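Local atomic coordinates of mandelate racemase/muconate lactonizing enzyme/Enolase superfamily (Rhodobacter sphaeroides, PDB entry 2HZG), a protein that belongs to the enolase superfamily, with an enolase-like N-terminal domain and a TIM-barrel-like C-terminal domain whose acidic side chains bind a sodium ion. Residues A[130-135]-A[321-326]. Sequence-based numbering, arbitrary orientation.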
loop_
_atom_site.group_PDB
_atom_site.type_symbol
_atom_site.label_atom_id
_atom_site.label_comp_id
_atom_site.label_asym_id
_atom_site.label_seq_id
_atom_site.Cartn_x
_atom_site.Cartn_y
_atom_site.Cartn_z
ATOM N N ALA A 130 -7.460 32.454 0.586
ATOM C CA ALA A 130 -6.194 33.084 0.942
ATOM C C ALA A 130 -5.130 32.014 1.203
ATOM O O ALA A 130 -5.468 30.863 1.497
ATOM C CB ALA A 130 -6.382 33.976 2.180
ATOM N N SER A 131 -3.860 32.406 1.058
ATOM C CA SER A 131 -2.719 31.596 1.470
ATOM C C SER A 131 -2.021 32.275 2.653
ATOM O O SER A 131 -1.362 33.312 2.511
ATOM C CB SER A 131 -1.750 31.394 0.321
ATOM O OG SER A 131 -0.596 30.695 0.734
ATOM N N HIS A 132 -2.181 31.671 3.822
ATOM C CA HIS A 132 -1.704 32.252 5.076
ATOM C C HIS A 132 -0.277 31.842 5.407
ATOM O O HIS A 132 0.178 30.745 5.036
ATOM C CB HIS A 132 -2.653 31.840 6.212
ATOM C CG HIS A 132 -4.052 32.347 6.036
ATOM N ND1 HIS A 132 -4.380 33.681 6.161
ATOM C CD2 HIS A 132 -5.210 31.700 5.764
ATOM C CE1 HIS A 132 -5.678 33.836 5.955
ATOM N NE2 HIS A 132 -6.206 32.648 5.721
ATOM N N GLY A 133 0.416 32.726 6.124
ATOM C CA GLY A 133 1.780 32.485 6.553
ATOM C C GLY A 133 1.906 31.318 7.512
ATOM O O GLY A 133 1.101 31.150 8.436
ATOM N N LYS A 134 2.897 30.483 7.247
ATOM C CA LYS A 134 3.207 29.353 8.113
ATOM C C LYS A 134 4.583 29.552 8.709
ATOM O O LYS A 134 5.494 30.044 8.049
ATOM C CB LYS A 134 3.184 28.033 7.333
ATOM C CG LYS A 134 1.960 27.843 6.441
ATOM C CD LYS A 134 0.711 27.582 7.272
ATOM C CE LYS A 134 -0.486 27.347 6.379
ATOM N NZ LYS A 134 -1.710 27.478 7.181
ATOM N N ARG A 135 4.727 29.139 9.961
ATOM C CA ARG A 135 5.983 29.254 10.673
ATOM C C ARG A 135 6.773 27.946 10.478
ATOM O O ARG A 135 6.378 26.899 11.006
ATOM C CB ARG A 135 5.688 29.557 12.153
ATOM C CG ARG A 135 6.919 29.592 13.051
ATOM C CD ARG A 135 7.745 30.863 12.842
ATOM N NE ARG A 135 6.948 32.074 13.061
ATOM C CZ ARG A 135 7.371 33.311 12.800
ATOM N NH1 ARG A 135 8.593 33.517 12.315
ATOM N NH2 ARG A 135 6.571 34.339 13.028
ATOM N N GLY A 321 -5.234 27.859 3.289
ATOM C CA GLY A 321 -6.303 28.726 3.770
ATOM C C GLY A 321 -6.709 28.489 5.203
ATOM O O GLY A 321 -7.633 29.136 5.687
ATOM N N LEU A 322 -6.022 27.574 5.890
ATOM C CA LEU A 322 -6.291 27.323 7.306
ATOM C C LEU A 322 -5.339 28.128 8.192
ATOM O O LEU A 322 -4.231 27.686 8.530
ATOM C CB LEU A 322 -6.210 25.827 7.621
ATOM C CG LEU A 322 -7.085 24.900 6.779
ATOM C CD1 LEU A 322 -6.905 23.471 7.297
ATOM C CD2 LEU A 322 -8.564 25.317 6.808
ATOM N N GLU A 323 -5.778 29.336 8.545
ATOM C CA GLU A 323 -4.910 30.293 9.180
ATOM C C GLU A 323 -4.299 29.810 10.492
ATOM O O GLU A 323 -3.127 30.084 10.746
ATOM C CB GLU A 323 -5.641 31.611 9.393
ATOM C CG GLU A 323 -4.705 32.714 9.887
ATOM C CD GLU A 323 -5.358 34.085 9.915
ATOM O OE1 GLU A 323 -6.569 34.197 9.596
ATOM O OE2 GLU A 323 -4.643 35.048 10.249
ATOM N N ALA A 324 -5.072 29.085 11.303
ATOM C CA ALA A 324 -4.623 28.672 12.627
ATOM C C ALA A 324 -3.654 27.488 12.582
ATOM O O ALA A 324 -2.879 27.297 13.512
ATOM C CB ALA A 324 -5.822 28.368 13.557
ATOM N N ASP A 325 -3.698 26.696 11.510
ATOM C CA ASP A 325 -2.714 25.622 11.332
ATOM C C ASP A 325 -1.419 26.222 10.816
ATOM O O ASP A 325 -1.103 26.161 9.634
ATOM C CB ASP A 325 -3.277 24.498 10.456
ATOM C CG ASP A 325 -4.300 23.644 11.214
ATOM O OD1 ASP A 325 -4.772 24.062 12.287
ATOM O OD2 ASP A 325 -4.634 22.554 10.761
ATOM N N ARG A 326 -0.687 26.832 11.737
ATOM C CA ARG A 326 0.382 27.767 11.378
ATOM C C ARG A 326 1.753 27.163 11.232
ATOM O O ARG A 326 2.629 27.781 10.678
ATOM C CB ARG A 326 0.449 28.916 12.389
ATOM C CG ARG A 326 -0.805 29.741 12.378
ATOM C CD ARG A 326 -0.609 31.189 12.856
ATOM N NE ARG A 326 -1.832 31.971 12.650
ATOM C CZ ARG A 326 -2.873 31.982 13.490
ATOM N NH1 ARG A 326 -2.842 31.253 14.608
ATOM N NH2 ARG A 326 -3.953 32.719 13.213
HETATM O O HOH W 1 -8.756 31.880 4.931
HETATM O O HOH W 2 -1.518 29.915 8.648
HETATM O O HOH W 3 0.221 33.001 10.330
#
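H132 lays one face of its imidazole against the side chain of E323. E323 CB sits over the ring centre in a CH-pi contact, 3.7 Å from the H132 ring centroid. With CG anti to its own N (chi1 -172°) and an extended chain beyond, E323 brings its carboxylate above the ND1-CE1 side of the ring, the two planes 6° apart. At the ring edge, water 1 links H132 NE2 to G321 O. K134 runs alongside the other loop. Its chain bends at chi2 (-72°), then extends, bringing NZ to D325 O at 2.8 Å. NZ meets this carbonyl from above its plane. It also bonds F319 O and water 2, which donates to G133 O and E323 O. Beyond K134, R135 N donates to R326 O at 2.6 Å. This bond joins the loops where they enter neighbouring parallel strands 135-141 and 327-331, the first and last of the barrel. L322 to D325 form a type I turn, and D325 OD2 is held by Y301 N. The lysine ammonium thus gathers backbone carbonyls and a water rather than a carboxylate. The E323 carboxylate could favour a protonated H132, but probably only slightly, since R326 shares it at long range.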